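Local coordinates for type IV secretion system protein VirB11 (Brucella suis, PDB 2GZA) that probably binds and hydrolyses ATP as the hexameric VirB11 ATPase of a type IV secretion system linked to virulence, at residues C[89-94]-C[103-108]; C[154-159]-C[345-350]; C[174-179]-C[321-326]. One frame throughout, in Å; residues are numbered along the deposited sequence.

Contact 1 (C[89-94]-C[103-108]); sequences RPVLSA and QIVRPP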
loop_
_atom_site.group_PDB
_atom_site.type_symbol
_atom_site.label_atom_id
_atom_site.label_comp_id
_atom_site.label_asym_id
_atom_site.label_seq_id
_atom_site.Cartn_x
_atom_site.Cartn_y
_atom_site.Cartn_z
ATOM N N ARG C 89 9.192 -27.317 -25.006
ATOM C CA ARG C 89 9.434 -25.914 -25.371
ATOM C C ARG C 89 8.999 -25.716 -26.831
ATOM O O ARG C 89 9.824 -25.691 -27.741
ATOM C CB ARG C 89 10.894 -25.524 -25.152
ATOM C CG ARG C 89 11.198 -25.173 -23.697
ATOM C CD ARG C 89 12.649 -24.826 -23.448
ATOM N NE ARG C 89 12.838 -24.324 -22.088
ATOM C CZ ARG C 89 14.016 -24.186 -21.485
ATOM N NH1 ARG C 89 15.141 -24.518 -22.108
ATOM N NH2 ARG C 89 14.066 -23.718 -20.247
ATOM N N PRO C 90 7.677 -25.588 -27.048
ATOM C CA PRO C 90 7.094 -25.590 -28.384
ATOM C C PRO C 90 6.866 -24.226 -29.049
ATOM O O PRO C 90 6.380 -24.179 -30.178
ATOM C CB PRO C 90 5.751 -26.296 -28.157
ATOM C CG PRO C 90 5.495 -26.228 -26.647
ATOM C CD PRO C 90 6.632 -25.500 -26.017
ATOM N N VAL C 91 7.205 -23.138 -28.368
ATOM C CA VAL C 91 7.077 -21.802 -28.948
ATOM C C VAL C 91 8.456 -21.172 -29.105
ATOM O O VAL C 91 9.215 -21.073 -28.145
ATOM C CB VAL C 91 6.125 -20.905 -28.124
ATOM C CG1 VAL C 91 6.126 -19.484 -28.654
ATOM C CG2 VAL C 91 4.720 -21.480 -28.155
ATOM N N LEU C 92 8.770 -20.759 -30.329
ATOM C CA LEU C 92 10.093 -20.237 -30.655
ATOM C C LEU C 92 10.019 -18.901 -31.382
ATOM O O LEU C 92 9.265 -18.754 -32.338
ATOM C CB LEU C 92 10.850 -21.250 -31.516
ATOM C CG LEU C 92 12.379 -21.193 -31.616
ATOM C CD1 LEU C 92 12.875 -22.519 -32.093
ATOM C CD2 LEU C 92 12.892 -20.105 -32.545
ATOM N N SER C 93 10.804 -17.934 -30.915
ATOM C CA SER C 93 10.984 -16.661 -31.611
ATOM C C SER C 93 12.439 -16.509 -32.009
ATOM O O SER C 93 13.337 -16.782 -31.212
ATOM C CB SER C 93 10.563 -15.483 -30.741
ATOM O OG SER C 93 9.178 -15.523 -30.478
ATOM N N ALA C 94 12.666 -16.074 -33.243
ATOM C CA ALA C 94 14.018 -15.926 -33.774
ATOM C C ALA C 94 14.123 -14.841 -34.837
ATOM O O ALA C 94 13.129 -14.440 -35.442
ATOM C CB ALA C 94 14.523 -17.250 -34.329
ATOM N N GLN C 103 8.338 -16.667 -36.077
ATOM C CA GLN C 103 7.709 -17.332 -34.954
ATOM C C GLN C 103 7.264 -18.721 -35.333
ATOM O O GLN C 103 6.586 -18.916 -36.342
ATOM C CB GLN C 103 6.561 -16.523 -34.377
ATOM C CG GLN C 103 6.906 -15.956 -33.020
ATOM C CD GLN C 103 6.408 -16.818 -31.875
ATOM O OE1 GLN C 103 6.611 -16.489 -30.707
ATOM N NE2 GLN C 103 5.731 -17.921 -32.197
ATOM N N ILE C 104 7.681 -19.684 -34.524
ATOM C CA ILE C 104 7.338 -21.076 -34.744
ATOM C C ILE C 104 6.658 -21.681 -33.522
ATOM O O ILE C 104 7.164 -21.597 -32.397
ATOM C CB ILE C 104 8.560 -21.931 -35.167
ATOM C CG1 ILE C 104 9.207 -21.353 -36.433
ATOM C CG2 ILE C 104 8.140 -23.390 -35.395
ATOM C CD1 ILE C 104 10.393 -22.134 -36.956
ATOM N N VAL C 105 5.492 -22.269 -33.760
ATOM C CA VAL C 105 4.781 -23.037 -32.747
ATOM C C VAL C 105 4.666 -24.481 -33.221
ATOM O O VAL C 105 4.254 -24.735 -34.352
ATOM C CB VAL C 105 3.368 -22.481 -32.477
ATOM C CG1 VAL C 105 2.796 -23.073 -31.185
ATOM C CG2 VAL C 105 3.392 -20.970 -32.408
ATOM N N ARG C 106 5.043 -25.422 -32.356
ATOM C CA ARG C 106 4.939 -26.844 -32.682
ATOM C C ARG C 106 3.905 -27.606 -31.813
ATOM O O ARG C 106 3.509 -27.112 -30.757
ATOM C CB ARG C 106 6.319 -27.523 -32.716
ATOM C CG ARG C 106 7.000 -27.692 -31.385
ATOM C CD ARG C 106 7.864 -28.939 -31.376
ATOM N NE ARG C 106 7.109 -30.116 -30.938
ATOM C CZ ARG C 106 7.485 -31.376 -31.127
ATOM N NH1 ARG C 106 8.619 -31.655 -31.759
ATOM N NH2 ARG C 106 6.719 -32.364 -30.685
ATOM N N PRO C 107 3.457 -28.790 -32.289
ATOM C CA PRO C 107 2.359 -29.705 -31.938
ATOM C C PRO C 107 1.767 -29.925 -30.533
ATOM O O PRO C 107 0.606 -30.338 -30.461
ATOM C CB PRO C 107 2.832 -31.023 -32.507
ATOM C CG PRO C 107 3.401 -30.605 -33.760
ATOM C CD PRO C 107 4.155 -29.323 -33.468
ATOM N N PRO C 108 2.521 -29.768 -29.431
ATOM C CA PRO C 108 1.587 -29.720 -28.292
ATOM C C PRO C 108 0.841 -28.377 -28.261
ATOM O O PRO C 108 -0.370 -28.354 -28.039
ATOM C CB PRO C 108 2.478 -29.914 -27.066
ATOM C CG PRO C 108 3.849 -29.511 -27.519
ATOM C CD PRO C 108 3.935 -29.711 -29.024
#

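Contact 2 (C[154-159]-C[345-350]); sequences ELLALK and YDPNTK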
loop_
_atom_site.group_PDB
_atom_site.type_symbol
_atom_site.label_atom_id
_atom_site.label_comp_id
_atom_site.label_asym_id
_atom_site.label_seq_id
_atom_site.Cartn_x
_atom_site.Cartn_y
_atom_site.Cartn_z
ATOM N N GLU C 154 -24.578 3.642 -36.027
ATOM C CA GLU C 154 -25.300 2.580 -36.730
ATOM C C GLU C 154 -25.569 1.406 -35.790
ATOM O O GLU C 154 -26.691 0.909 -35.715
ATOM C CB GLU C 154 -24.543 2.108 -37.966
ATOM C CG GLU C 154 -25.223 0.943 -38.662
ATOM C CD GLU C 154 -24.416 0.379 -39.801
ATOM O OE1 GLU C 154 -23.393 0.991 -40.182
ATOM O OE2 GLU C 154 -24.813 -0.679 -40.324
ATOM N N LEU C 155 -24.533 0.974 -35.077
ATOM C CA LEU C 155 -24.661 -0.078 -34.076
ATOM C C LEU C 155 -25.621 0.303 -32.958
ATOM O O LEU C 155 -26.460 -0.502 -32.546
ATOM C CB LEU C 155 -23.299 -0.420 -33.487
ATOM C CG LEU C 155 -22.492 -1.442 -34.267
ATOM C CD1 LEU C 155 -21.073 -1.507 -33.748
ATOM C CD2 LEU C 155 -23.175 -2.798 -34.207
ATOM N N LEU C 156 -25.496 1.535 -32.482
ATOM C CA LEU C 156 -26.316 2.039 -31.394
ATOM C C LEU C 156 -27.787 2.113 -31.783
ATOM O O LEU C 156 -28.658 1.854 -30.956
ATOM C CB LEU C 156 -25.797 3.399 -30.928
ATOM C CG LEU C 156 -26.039 3.887 -29.494
ATOM C CD1 LEU C 156 -25.889 2.784 -28.443
ATOM C CD2 LEU C 156 -25.090 5.033 -29.187
ATOM N N ALA C 157 -28.059 2.449 -33.042
ATOM C CA ALA C 157 -29.431 2.469 -33.557
ATOM C C ALA C 157 -30.036 1.068 -33.642
ATOM O O ALA C 157 -31.195 0.874 -33.273
ATOM C CB ALA C 157 -29.492 3.172 -34.917
ATOM N N LEU C 158 -29.250 0.104 -34.124
ATOM C CA LEU C 158 -29.686 -1.293 -34.215
ATOM C C LEU C 158 -30.042 -1.870 -32.850
ATOM O O LEU C 158 -31.043 -2.579 -32.714
ATOM C CB LEU C 158 -28.625 -2.161 -34.896
ATOM C CG LEU C 158 -28.555 -2.114 -36.425
ATOM C CD1 LEU C 158 -27.246 -2.708 -36.917
ATOM C CD2 LEU C 158 -29.742 -2.826 -37.058
ATOM N N LYS C 159 -29.231 -1.548 -31.846
ATOM C CA LYS C 159 -29.512 -1.937 -30.464
ATOM C C LYS C 159 -30.800 -1.282 -29.975
ATOM O O LYS C 159 -31.645 -1.946 -29.368
ATOM C CB LYS C 159 -28.352 -1.571 -29.533
ATOM C CG LYS C 159 -28.434 -2.228 -28.153
ATOM C CD LYS C 159 -27.222 -1.899 -27.282
ATOM C CE LYS C 159 -27.561 -0.945 -26.140
ATOM N NZ LYS C 159 -27.707 0.478 -26.575
ATOM N N TYR C 345 -23.667 -2.401 -24.729
ATOM C CA TYR C 345 -22.881 -1.629 -25.680
ATOM C C TYR C 345 -22.959 -0.163 -25.282
ATOM O O TYR C 345 -24.040 0.416 -25.268
ATOM C CB TYR C 345 -23.403 -1.857 -27.101
ATOM C CG TYR C 345 -22.692 -1.086 -28.186
ATOM C CD1 TYR C 345 -21.322 -1.221 -28.389
ATOM C CD2 TYR C 345 -23.399 -0.237 -29.034
ATOM C CE1 TYR C 345 -20.674 -0.517 -29.402
ATOM C CE2 TYR C 345 -22.758 0.474 -30.046
ATOM C CZ TYR C 345 -21.400 0.328 -30.222
ATOM O OH TYR C 345 -20.773 1.028 -31.225
ATOM N N ASP C 346 -21.818 0.429 -24.943
ATOM C CA ASP C 346 -21.779 1.820 -24.503
ATOM C C ASP C 346 -20.545 2.585 -25.015
ATOM O O ASP C 346 -19.643 2.892 -24.236
ATOM C CB ASP C 346 -21.882 1.877 -22.973
ATOM C CG ASP C 346 -22.241 3.256 -22.447
ATOM O OD1 ASP C 346 -22.588 4.161 -23.241
ATOM O OD2 ASP C 346 -22.178 3.432 -21.216
ATOM N N PRO C 347 -20.516 2.913 -26.324
ATOM C CA PRO C 347 -19.369 3.608 -26.927
ATOM C C PRO C 347 -19.204 5.018 -26.366
ATOM O O PRO C 347 -18.120 5.600 -26.438
ATOM C CB PRO C 347 -19.724 3.655 -28.415
ATOM C CG PRO C 347 -21.198 3.515 -28.463
ATOM C CD PRO C 347 -21.582 2.654 -27.305
ATOM N N ASN C 348 -20.289 5.535 -25.803
ATOM C CA ASN C 348 -20.311 6.824 -25.135
ATOM C C ASN C 348 -19.474 6.868 -23.860
ATOM O O ASN C 348 -18.982 7.925 -23.489
ATOM C CB ASN C 348 -21.757 7.233 -24.821
ATOM C CG ASN C 348 -22.420 7.981 -25.975
ATOM O OD1 ASN C 348 -22.013 9.085 -26.329
ATOM N ND2 ASN C 348 -23.456 7.388 -26.547
ATOM N N THR C 349 -19.317 5.737 -23.178
ATOM C CA THR C 349 -18.480 5.722 -21.986
ATOM C C THR C 349 -17.056 5.400 -22.389
ATOM O O THR C 349 -16.111 5.979 -21.862
ATOM C CB THR C 349 -19.047 4.774 -20.875
ATOM O OG1 THR C 349 -20.390 5.155 -20.561
ATOM C CG2 THR C 349 -18.224 4.855 -19.590
ATOM N N LYS C 350 -16.916 4.479 -23.326
ATOM C CA LYS C 350 -15.640 4.302 -23.977
ATOM C C LYS C 350 -15.140 5.707 -24.362
ATOM O O LYS C 350 -14.015 6.070 -24.053
ATOM C CB LYS C 350 -15.790 3.396 -25.198
ATOM C CG LYS C 350 -14.492 3.036 -25.852
ATOM C CD LYS C 350 -14.710 2.003 -26.914
ATOM C CE LYS C 350 -13.488 1.888 -27.784
ATOM N NZ LYS C 350 -13.413 0.562 -28.406
#

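Contact 3 (C[174-179]-C[321-326]); sequences LERVIV and VVDVVV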
loop_
_atom_site.group_PDB
_atom_site.type_symbol
_atom_site.label_atom_id
_atom_site.label_comp_id
_atom_site.label_asym_id
_atom_site.label_seq_id
_atom_site.Cartn_x
_atom_site.Cartn_y
_atom_site.Cartn_z
ATOM N N LEU C 174 -17.768 -5.008 -38.029
ATOM C CA LEU C 174 -17.135 -3.766 -37.608
ATOM C C LEU C 174 -16.025 -3.996 -36.581
ATOM O O LEU C 174 -15.539 -3.051 -35.956
ATOM C CB LEU C 174 -18.189 -2.811 -37.039
ATOM C CG LEU C 174 -18.802 -1.711 -37.918
ATOM C CD1 LEU C 174 -18.590 -1.938 -39.413
ATOM C CD2 LEU C 174 -20.287 -1.549 -37.596
ATOM N N GLU C 175 -15.652 -5.261 -36.400
ATOM C CA GLU C 175 -14.492 -5.648 -35.595
ATOM C C GLU C 175 -14.537 -5.170 -34.142
ATOM O O GLU C 175 -13.507 -4.876 -33.549
ATOM C CB GLU C 175 -13.191 -5.212 -36.284
ATOM C CG GLU C 175 -12.981 -5.899 -37.629
ATOM C CD GLU C 175 -11.841 -5.307 -38.431
ATOM O OE1 GLU C 175 -11.340 -4.217 -38.061
ATOM O OE2 GLU C 175 -11.447 -5.939 -39.435
ATOM N N ARG C 176 -15.737 -5.106 -33.575
ATOM C CA ARG C 176 -15.903 -4.817 -32.152
ATOM C C ARG C 176 -15.387 -5.979 -31.321
ATOM O O ARG C 176 -15.530 -7.136 -31.711
ATOM C CB ARG C 176 -17.382 -4.591 -31.794
ATOM C CG ARG C 176 -18.115 -3.498 -32.558
ATOM C CD ARG C 176 -17.495 -2.123 -32.383
ATOM N NE ARG C 176 -16.512 -1.855 -33.435
ATOM C CZ ARG C 176 -15.554 -0.934 -33.365
ATOM N NH1 ARG C 176 -15.429 -0.179 -32.282
ATOM N NH2 ARG C 176 -14.712 -0.778 -34.377
ATOM N N VAL C 177 -14.795 -5.671 -30.175
ATOM C CA VAL C 177 -14.381 -6.702 -29.232
ATOM C C VAL C 177 -15.622 -7.192 -28.501
ATOM O O VAL C 177 -16.332 -6.408 -27.866
ATOM C CB VAL C 177 -13.339 -6.179 -28.229
ATOM C CG1 VAL C 177 -13.017 -7.243 -27.183
ATOM C CG2 VAL C 177 -12.093 -5.745 -28.952
ATOM N N ILE C 178 -15.888 -8.488 -28.612
ATOM C CA ILE C 178 -17.118 -9.077 -28.090
ATOM C C ILE C 178 -16.818 -10.152 -27.060
ATOM O O ILE C 178 -16.049 -11.082 -27.318
ATOM C CB ILE C 178 -17.991 -9.668 -29.222
ATOM C CG1 ILE C 178 -18.316 -8.593 -30.258
ATOM C CG2 ILE C 178 -19.278 -10.285 -28.651
ATOM C CD1 ILE C 178 -18.705 -9.138 -31.621
ATOM N N VAL C 179 -17.431 -10.004 -25.891
ATOM C CA VAL C 179 -17.374 -11.011 -24.834
ATOM C C VAL C 179 -18.729 -11.712 -24.714
ATOM O O VAL C 179 -19.741 -11.078 -24.439
ATOM C CB VAL C 179 -16.998 -10.394 -23.448
ATOM C CG1 VAL C 179 -17.021 -11.466 -22.349
ATOM C CG2 VAL C 179 -15.642 -9.715 -23.496
ATOM N N VAL C 321 -11.492 -1.364 -23.880
ATOM C CA VAL C 321 -11.101 -2.515 -24.674
ATOM C C VAL C 321 -12.305 -3.368 -25.088
ATOM O O VAL C 321 -12.337 -3.901 -26.195
ATOM C CB VAL C 321 -10.061 -3.341 -23.885
ATOM C CG1 VAL C 321 -10.127 -4.817 -24.227
ATOM C CG2 VAL C 321 -8.682 -2.777 -24.115
ATOM N N VAL C 322 -13.291 -3.489 -24.208
ATOM C CA VAL C 322 -14.440 -4.367 -24.450
ATOM C C VAL C 322 -15.618 -3.567 -24.972
ATOM O O VAL C 322 -16.158 -2.723 -24.262
ATOM C CB VAL C 322 -14.869 -5.164 -23.168
ATOM C CG1 VAL C 322 -16.124 -5.981 -23.435
ATOM C CG2 VAL C 322 -13.748 -6.079 -22.693
ATOM N N ASP C 323 -16.016 -3.845 -26.206
ATOM C CA ASP C 323 -17.065 -3.081 -26.870
ATOM C C ASP C 323 -18.451 -3.624 -26.553
ATOM O O ASP C 323 -19.361 -2.861 -26.221
ATOM C CB ASP C 323 -16.844 -3.058 -28.380
ATOM C CG ASP C 323 -15.597 -2.302 -28.770
ATOM O OD1 ASP C 323 -15.456 -1.142 -28.329
ATOM O OD2 ASP C 323 -14.761 -2.871 -29.514
ATOM N N VAL C 324 -18.612 -4.940 -26.660
ATOM C CA VAL C 324 -19.912 -5.568 -26.496
ATOM C C VAL C 324 -19.820 -6.746 -25.532
ATOM O O VAL C 324 -18.868 -7.516 -25.570
ATOM C CB VAL C 324 -20.493 -6.041 -27.859
ATOM C CG1 VAL C 324 -21.850 -6.707 -27.680
ATOM C CG2 VAL C 324 -20.603 -4.879 -28.841
ATOM N N VAL C 325 -20.808 -6.865 -24.651
ATOM C CA VAL C 325 -20.977 -8.058 -23.828
ATOM C C VAL C 325 -22.363 -8.638 -24.102
ATOM O O VAL C 325 -23.376 -7.970 -23.875
ATOM C CB VAL C 325 -20.834 -7.772 -22.297
ATOM C CG1 VAL C 325 -21.048 -9.051 -21.477
ATOM C CG2 VAL C 325 -19.485 -7.158 -21.968
ATOM N N VAL C 326 -22.403 -9.870 -24.599
ATOM C CA VAL C 326 -23.664 -10.569 -24.835
ATOM C C VAL C 326 -23.865 -11.611 -23.752
ATOM O O VAL C 326 -23.048 -12.513 -23.607
ATOM C CB VAL C 326 -23.684 -11.308 -26.185
ATOM C CG1 VAL C 326 -25.124 -11.619 -26.593
ATOM C CG2 VAL C 326 -22.967 -10.509 -27.264
#

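Contact 1 (C[89-94]-C[103-108])
Pro90 and Arg106 meet where a beta hairpin opens at its base, and the two segments pack tightly here. The Pro90 carbonyl takes the Arg106 backbone N-H (Pro90 O to Arg106 N 2.8 Å), while the proline ring turns toward segment 103-108 and settles against two partners. Pro90 CB touches Arg106 CG at 3.7 Å, and Pro90 CG meets Pro108 CG at 3.8 Å, the two rings set obliquely to each other. Arg106 CG stands between its own backbone N and carbonyl carbon (chi1 70°), which lays CG, the second methylene of the side chain, against Pro90.

Farther up the antiparallel ladder, Leu92 and Ile104 form a hydrogen-bonded pair joined in both directions, Leu92 N to Ile104 O (2.7 Å) and Ile104 N to Leu92 O (2.9 Å). Their side chains share one buried face. The other face carries Val91, Val105, Ser93 and Gln103 and is looser, with Val91 and Ser93 partly exposed. Val91 CG2 and Val105 CG1 lie side by side at 3.9 Å. The Gln103 chain, bent at chi2, folds back across Val91 and brings its amide oxygen OE1 beside Ser93 OG.

Helix 67-81 covers the Leu92 and Ile104 face through Ala78 and Thr77, and Ser247 of helix 241-248 meets the opposite one. Strand 91-95 is outermost within its chain in this six-stranded antiparallel sheet, whereas strand 101-105 bonds onward to strand 116-120.

Contact 2 (C[154-159]-C[345-350])
Between Tyr345 and Pro347 in sequence, whose side chains meet Leu155 and Leu156, Asp346 offers a carbonyl oxygen gripped by two backbone amides: Asp346 O accepts from Thr349 N at 3.1 Å and from Lys350 N at 3.3 Å. Thr349 OG1 also donates to Asp346 OD2 at 2.6 Å, from above the carboxylate plane. These bonds tie Asp346, at the N-cap position, to the first turn of helix 347-355.

Across the contact no hydrogen bond is made, and the joining is mostly apolar. The phenol of Tyr345 is the centrepiece: with CG anti to the backbone N (chi1 179°), the ring projects toward helix 154-159. Leu155 crosses it at about a right angle. Leu155 CB lies 3.6 Å from Tyr345 CE2, and Leu155 CD1 is the same distance from Tyr345 OH. The backbone N of Leu156 comes to the ring edge, near its plane, while Leu156 CD1 reaches Tyr345 CD2 at 4.0 Å. The other methyl, Leu156 CD2, extends to Pro347 CG and the side-chain ND2 of Asn348. Lys159, bent at chi3 and chi4, lays its CD against Tyr345 CB at 3.8 Å. One face of the ring is covered by Pro347 CD over its centre, and Phe167 of helix 164-173 meets the tyrosine edge-to-face.

The whole is a strand-to-helix junction in which a tyrosine precedes the N-cap aspartate and a proline starts the last modelled helix, here packed onto helix 153-160.

Contact 3 (C[174-179]-C[321-326])
Asp323 holds its CG anti to the carbonyl carbon and beside its own backbone N (chi1 -66°), which turns the carboxylate toward Arg176 and Val177. Arg176 takes the same first torsion but then bends at chi2 and chi3, bringing its guanidinium back over its own segment. There Arg176 NE and NH2 grip Leu174 O together, side-on, at 3.0 and 2.9 Å. The Leu174 oxygen lies close to the guanidinium plane, and this pair of hydrogen bonds fixes the rotation of the group. Asp323 OD2 lies well out of that plane, and its ion pair with Arg176 NH1 is long, a matter of charge alone. The firmer hold is on the backbone: Asp323 OD2 accepts the Val177 N-H through its anti lone pair, Val177 N to Asp323 OD2 2.9 Å, in a nearly straight bond (166°). The other oxygen, OD1, has its salt bridge with Lys350.

Beyond Asp323 the two segments become parallel strands. Val177 O accepts Val324 N at 3.0 Å and, weakly, Asp323 N; Val179 N then bonds to Val324 O, and Val326 N to Val179 O. Ile178 and Val326 lie side by side, CG2 to CG2 3.9 Å, with Val324 on the same face. Val179, on the face it shares with Val325, crosses the Val322 side chain, Val179 CG2 to Val322 CG1 3.8 Å.

Strand 178-182 runs into the predicted ATP-binding P-loop, as in other P-loop NTPases. Helix 164-173, which ends in a Schellman motif at Glu175, packs on the Ile178 face, and helix 289-300 on the Val179 face; strands 281-285 and 339-345 continue the sheet to either side.

Overall arrangement
Contact 1 stands apart, about 21 Å at the nearest atoms from contact 3 and 26 Å from contact 2, on the opposite side of the chain's centre. It closes a local antiparallel hairpin at a sheet edge, partly open to solvent. Contacts 2 and 3 adjoin each other in the P-loop NTPase sheet and its flanking helices. Contact 3 is the buried one, built from parallel backbone bonds, valines and an aspartate; contact 2 is more peripheral, with no hydrogen bond between its segments and mostly apolar side-chain contacts. A salt bridge, Lys350 NZ to Asp323 OD1 (2.7 Å), joins the two, and Tyr345 also packs on Val324, as Leu155 does on Arg176.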